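Local coordinates for protein putative solute-binding component of ABC transporter (Clostridium phytofermentans, PDB 4YS6) that probably delivers sugars to an ABC transporter as its solute-binding component, and is seen here holding beta-D-glucopyranose, at residues 223-226 against 227-231; 255-258 against 259-263. One frame throughout, in Å; residues are numbered along the deposited sequence.

Contact 1 of 2, residues 223-226 against 227-231; sequences NRMD and AIIAS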
ATOM      1  N   ASN A 223      -8.149 -10.796  13.682  1.00 13.16           N
ATOM      2  CA  ASN A 223      -7.851 -11.668  14.805  1.00 15.19           C
ATOM      3  C   ASN A 223      -7.055 -10.916  15.884  1.00 14.36           C
ATOM      4  O   ASN A 223      -7.313 -11.066  17.085  1.00 16.19           O
ATOM      5  CB  ASN A 223      -7.098 -12.908  14.322  1.00 22.76           C
ATOM      6  CG  ASN A 223      -8.010 -13.912  13.634  1.00 31.87           C
ATOM      7  OD1 ASN A 223      -9.221 -13.913  13.847  1.00 32.94           O
ATOM      8  ND2 ASN A 223      -7.425 -14.775  12.808  1.00 38.41           N
ATOM      9  N   ARG A 224      -6.097 -10.098  15.465  1.00 15.19           N
ATOM     10  CA  ARG A 224      -5.319  -9.322  16.419  1.00 18.26           C
ATOM     11  C   ARG A 224      -6.196  -8.249  17.085  1.00 15.28           C
ATOM     12  O   ARG A 224      -6.132  -8.085  18.304  1.00 17.30           O
ATOM     13  CB  ARG A 224      -4.101  -8.702  15.736  1.00 13.57           C
ATOM     14  CG  ARG A 224      -3.312  -7.738  16.622  1.00 15.82           C
ATOM     15  CD  ARG A 224      -1.969  -7.274  16.020  1.00 16.43           C
ATOM     16  NE  ARG A 224      -1.461  -6.235  16.895  1.00 15.86           N
ATOM     17  CZ  ARG A 224      -1.310  -4.957  16.560  1.00 15.77           C
ATOM     18  NH1 ARG A 224      -1.447  -4.548  15.309  1.00 17.04           N
ATOM     19  NH2 ARG A 224      -0.922  -4.104  17.488  1.00 17.50           N
HETATM   20  N   MSE A 225      -7.033  -7.553  16.321  1.00 14.65           N
HETATM   21  CA  MSE A 225      -7.906  -6.539  16.916  1.00 14.96           C
HETATM   22  C   MSE A 225      -8.896  -7.192  17.877  1.00 16.26           C
HETATM   23  O   MSE A 225      -9.170  -6.633  18.950  1.00 16.04           O
HETATM   24  CB  MSE A 225      -8.633  -5.738  15.836  1.00 12.41           C
HETATM   25  CG  MSE A 225      -9.522  -4.617  16.352  1.00 12.15           C
HETATM   26 SE   MSE A 225      -8.413  -3.073  16.994  1.00 32.97          SE
HETATM   27  CE  MSE A 225      -8.725  -3.170  18.857  1.00 25.50           C
ATOM     28  N   ASP A 226      -9.403  -8.383  17.544  1.00 14.30           N
ATOM     29  CA  ASP A 226     -10.318  -9.060  18.475  1.00 22.58           C
ATOM     30  C   ASP A 226      -9.655  -9.347  19.823  1.00 19.18           C
ATOM     31  O   ASP A 226     -10.277  -9.194  20.895  1.00 19.82           O
ATOM     32  CB  ASP A 226     -10.847 -10.360  17.881  1.00 24.94           C
ATOM     33  CG  ASP A 226     -12.300 -10.593  18.227  1.00 59.53           C
ATOM     34  OD1 ASP A 226     -13.155  -9.820  17.729  1.00 68.42           O
ATOM     35  OD2 ASP A 226     -12.583 -11.527  19.005  1.00 69.22           O
ATOM     36  N   ALA A 227      -8.396  -9.747  19.775  1.00 16.61           N
ATOM     37  CA  ALA A 227      -7.648 -10.068  20.979  1.00 18.48           C
ATOM     38  C   ALA A 227      -7.342  -8.804  21.771  1.00 17.81           C
ATOM     39  O   ALA A 227      -7.366  -8.790  22.998  1.00 20.36           O
ATOM     40  CB  ALA A 227      -6.366 -10.812  20.613  1.00 20.07           C
ATOM     41  N   ILE A 228      -7.044  -7.725  21.063  1.00 15.17           N
ATOM     42  CA  ILE A 228      -6.806  -6.447  21.727  1.00 15.35           C
ATOM     43  C   ILE A 228      -8.104  -5.929  22.392  1.00 14.66           C
ATOM     44  O   ILE A 228      -8.078  -5.500  23.548  1.00 15.10           O
ATOM     45  CB  ILE A 228      -6.236  -5.445  20.750  1.00 18.47           C
ATOM     46  CG1 ILE A 228      -4.804  -5.853  20.384  1.00 18.32           C
ATOM     47  CG2 ILE A 228      -6.216  -4.038  21.351  1.00 21.28           C
ATOM     48  CD1 ILE A 228      -4.163  -4.983  19.300  1.00 21.31           C
ATOM     49  N   ILE A 229      -9.227  -5.992  21.695  1.00 14.71           N
ATOM     50  CA  ILE A 229     -10.500  -5.588  22.301  1.00 16.08           C
ATOM     51  C   ILE A 229     -10.763  -6.364  23.590  1.00 20.15           C
ATOM     52  O   ILE A 229     -11.055  -5.784  24.640  1.00 19.43           O
ATOM     53  CB  ILE A 229     -11.685  -5.795  21.334  1.00 15.70           C
ATOM     54  CG1 ILE A 229     -11.538  -4.873  20.121  1.00 22.45           C
ATOM     55  CG2 ILE A 229     -13.019  -5.530  22.047  1.00 18.13           C
ATOM     56  CD1 ILE A 229     -12.419  -5.278  18.935  1.00 24.33           C
ATOM     57  N   ALA A 230     -10.636  -7.680  23.518  1.00 15.05           N
ATOM     58  CA  ALA A 230     -10.949  -8.555  24.653  1.00 21.46           C
ATOM     59  C   ALA A 230     -10.022  -8.312  25.837  1.00 23.20           C
ATOM     60  O   ALA A 230     -10.439  -8.416  26.983  1.00 23.06           O
ATOM     61  CB  ALA A 230     -10.881 -10.008  24.222  1.00 25.72           C
ATOM     62  N   SER A 231      -8.764  -7.990  25.562  1.00 18.72           N
ATOM     63  CA  SER A 231      -7.762  -7.833  26.609  1.00 20.38           C
ATOM     64  C   SER A 231      -7.755  -6.440  27.229  1.00 20.01           C
ATOM     65  O   SER A 231      -7.501  -6.308  28.418  1.00 23.75           O
ATOM     66  CB  SER A 231      -6.374  -8.144  26.058  1.00 25.64           C
ATOM     67  OG  SER A 231      -6.314  -9.451  25.513  1.00 31.30           O
TER
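Met225, a selenomethionine in this crystal, bends forward along the helix so that its methyl reaches Ile228 and Ile229, a one-turn contact within helix 218-232, which flanks the four-stranded parallel sheet of its lobe. Its CG stands anti to the backbone N (chi1 -177°), and bends further out in the chain bring the terminal methyl round toward the next turn. There CE sits in the fork between two isoleucines, 3.6 Å from Ile228 CG2 and 3.5 Å from Ile229 CG1, crossing both side chains at about a right angle. Ile229 also lays its CD1 beside Met225 CG.

One step back, Arg224, extended from CG to NE, stands out across the helix axis and places its guanidinium so that Ile228 CD1 covers one face of it, at 3.8 Å from Arg224 NH2. Polar needs are met away from that methyl: NH1 donates to the carbonyl of Ile169, and Phe170 makes a cation-pi contact, so the flat group is fixed against strand 165-170.

Beneath the side chains run the helical bonds. Ile229 N to Met225 O is the straightest of the four, 2.8 Å with an N-H...O angle of 171°; those from Ala227, Ile228 and Ala230 are more bent. Near the end of the helix, Ser231 OG turns back to Ala227 O at 2.8 Å, while Ser231 N reaches the same oxygen from the opposite face of its plane, so this carbonyl is gripped twice.

The buried face of the helix meets strand 165-170, with Met225 on Phe170 and Ile228 on Glu168, and also helix 247-260, where Met225 and Ile229 pack on Ala256. Such helix-on-sheet layering belongs to the alpha/beta lobes of periplasmic sugar-binding proteins.

Contact 2 of 2, residues 255-258 against 259-263; sequences NALT and ASYKG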
ATOM      1  N   ASN A 255     -14.145  -4.979  11.106  1.00 15.76           N
ATOM      2  CA  ASN A 255     -14.866  -6.229  11.341  1.00 15.95           C
ATOM      3  C   ASN A 255     -14.841  -6.619  12.819  1.00 16.89           C
ATOM      4  O   ASN A 255     -15.857  -7.010  13.378  1.00 15.66           O
ATOM      5  CB  ASN A 255     -14.287  -7.380  10.525  1.00 16.80           C
ATOM      6  CG  ASN A 255     -14.611  -7.298   9.037  1.00 19.77           C
ATOM      7  OD1 ASN A 255     -15.482  -6.550   8.596  1.00 19.82           O
ATOM      8  ND2 ASN A 255     -13.914  -8.102   8.262  1.00 23.41           N
ATOM      9  N   ALA A 256     -13.676  -6.519  13.451  1.00 15.94           N
ATOM     10  CA  ALA A 256     -13.552  -6.871  14.863  1.00 14.51           C
ATOM     11  C   ALA A 256     -14.294  -5.903  15.750  1.00 17.15           C
ATOM     12  O   ALA A 256     -14.925  -6.321  16.713  1.00 17.68           O
ATOM     13  CB  ALA A 256     -12.096  -6.920  15.271  1.00 14.57           C
ATOM     14  N   LEU A 257     -14.194  -4.612  15.452  1.00 14.41           N
ATOM     15  CA  LEU A 257     -14.866  -3.613  16.275  1.00 15.51           C
ATOM     16  C   LEU A 257     -16.366  -3.822  16.188  1.00 17.00           C
ATOM     17  O   LEU A 257     -17.058  -3.748  17.202  1.00 16.29           O
ATOM     18  CB  LEU A 257     -14.493  -2.190  15.843  1.00 13.99           C
ATOM     19  CG  LEU A 257     -13.059  -1.743  16.053  1.00 13.71           C
ATOM     20  CD1 LEU A 257     -12.866  -0.396  15.302  1.00 14.62           C
ATOM     21  CD2 LEU A 257     -12.753  -1.578  17.520  1.00 20.49           C
ATOM     22  N   THR A 258     -16.876  -4.116  14.991  1.00 16.49           N
ATOM     23  CA  THR A 258     -18.304  -4.382  14.825  1.00 17.31           C
ATOM     24  C   THR A 258     -18.731  -5.566  15.672  1.00 23.66           C
ATOM     25  O   THR A 258     -19.771  -5.532  16.346  1.00 27.05           O
ATOM     26  CB  THR A 258     -18.641  -4.631  13.340  1.00 18.22           C
ATOM     27  OG1 THR A 258     -18.475  -3.394  12.641  1.00 23.38           O
ATOM     28  CG2 THR A 258     -20.062  -5.101  13.149  1.00 26.61           C
ATOM     29  N   ALA A 259     -17.919  -6.613  15.643  1.00 22.31           N
ATOM     30  CA  ALA A 259     -18.263  -7.860  16.322  1.00 23.13           C
ATOM     31  C   ALA A 259     -18.249  -7.724  17.835  1.00 28.66           C
ATOM     32  O   ALA A 259     -19.119  -8.263  18.515  1.00 26.20           O
ATOM     33  CB  ALA A 259     -17.310  -8.961  15.897  1.00 26.19           C
ATOM     34  N   SER A 260     -17.259  -7.026  18.372  1.00 18.70           N
ATOM     35  CA  SER A 260     -16.918  -7.194  19.793  1.00 26.35           C
ATOM     36  C   SER A 260     -16.751  -5.947  20.630  1.00 29.54           C
ATOM     37  O   SER A 260     -16.742  -6.034  21.843  1.00 24.89           O
ATOM     38  CB  SER A 260     -15.619  -7.987  19.908  1.00 28.18           C
ATOM     39  OG  SER A 260     -15.748  -9.244  19.282  1.00 36.51           O
ATOM     40  N   TYR A 261     -16.592  -4.791  20.011  1.00 21.31           N
ATOM     41  CA  TYR A 261     -16.315  -3.585  20.780  1.00 18.29           C
ATOM     42  C   TYR A 261     -17.608  -2.842  21.074  1.00 22.96           C
ATOM     43  O   TYR A 261     -18.428  -2.633  20.177  1.00 23.58           O
ATOM     44  CB  TYR A 261     -15.343  -2.709  20.013  1.00 18.01           C
ATOM     45  CG  TYR A 261     -15.067  -1.352  20.596  1.00 16.85           C
ATOM     46  CD1 TYR A 261     -14.324  -1.195  21.749  1.00 19.60           C
ATOM     47  CD2 TYR A 261     -15.530  -0.208  19.955  1.00 18.12           C
ATOM     48  CE1 TYR A 261     -14.070   0.057  22.264  1.00 20.97           C
ATOM     49  CE2 TYR A 261     -15.271   1.031  20.452  1.00 18.54           C
ATOM     50  CZ  TYR A 261     -14.543   1.170  21.594  1.00 21.73           C
ATOM     51  OH  TYR A 261     -14.302   2.437  22.061  1.00 23.96           O
ATOM     52  N   LYS A 262     -17.775  -2.419  22.325  1.00 22.02           N
ATOM     53  CA  LYS A 262     -19.031  -1.792  22.743  1.00 26.62           C
ATOM     54  C   LYS A 262     -18.924  -0.298  23.038  1.00 30.84           C
ATOM     55  O   LYS A 262     -19.894   0.306  23.475  1.00 33.04           O
ATOM     56  CB  LYS A 262     -19.576  -2.502  23.984  1.00 38.85           C
ATOM     57  CG  LYS A 262     -18.579  -2.588  25.106  1.00 56.91           C
ATOM     58  CD  LYS A 262     -19.238  -2.518  26.473  1.00 73.89           C
ATOM     59  CE  LYS A 262     -18.200  -2.669  27.574  1.00 77.43           C
ATOM     60  NZ  LYS A 262     -17.083  -1.692  27.435  1.00 76.48           N
ATOM     61  N   GLY A 263     -17.767   0.304  22.793  1.00 26.59           N
ATOM     62  CA  GLY A 263     -17.583   1.719  23.082  1.00 27.47           C
ATOM     63  C   GLY A 263     -17.903   2.646  21.913  1.00 27.69           C
ATOM     64  O   GLY A 263     -18.394   2.209  20.860  1.00 24.34           O
TER
HETATM   65  O   HOH W   1     -19.464  -3.623  18.061  1.00 40.66           O
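Leu257 and Tyr261, one turn apart, send their side chains out in parallel where helix 247-260 gives out. One methyl of the leucine does the touching: Leu257 CD2 is 3.8 Å from Tyr261 CB and nearly as close to CG and CD2 of the ring, which it meets obliquely. Tyr261 CG is anti to the amide nitrogen (chi1 173°), a torsion that carries the ring off beyond the leucine.

The backbone sets this pairing. Tyr261 N donates to Leu257 O at 3.0 Å, although the carbonyl is met well off its axis, with a C=O...N angle of 131°. Before it, Ala259 N and Ser260 N continue the helical pattern to Asn255 O and Ala256 O, the latter bond 2.9 Å long. A water lies 2.6 Å from both Leu257 O and Tyr261 O, and probably bridges the last turn and the chain as it leaves.

Further out, the chain curls back on the tyrosine: Gly263 N lies over the centre of one ring face, 3.4 Å above the plane. Tyr261 OH hydrogen-bonds to Leu239 N, earlier in the chain, and to Glu264 O, just after the turn. Lys262 NZ reaches the carbonyl of Asp235, while Thr258 OG1 bonds to Thr254 O one turn back along the helix. Leu257 rests on Leu239, Trp265 and Pro266.

The chemistry is that of a buried aromatic residue with its polar needs met. Two hydrogen-bonding partners at the hydroxyl probably fix how far the ring reaches, and at the other end of the residue Leu257 O receives Tyr261 N, with a water close by that probably also binds this carbonyl.

How the contacts relate
Contact 1 closes before contact 2 opens along the chain, and their centres are 10 Å apart on the same lobe. Helix 218-232 carries the first; helix 247-260, with the turn that follows, carries the second, and strand 241-244 of the parallel sheet lies between them in sequence. Residues of the two contacts meet and join these adjacent helices: Asp226 OD1 and Ser260 OG, 3.1 Å apart, make a probable hydrogen bond, Met225 CG packs on Ala256 CB, and Ile229 CD1 approaches Ala256 O. Neither contact includes a residue of the glucose pocket, though pocket residues Trp216 and Asn246 just precede the two helices.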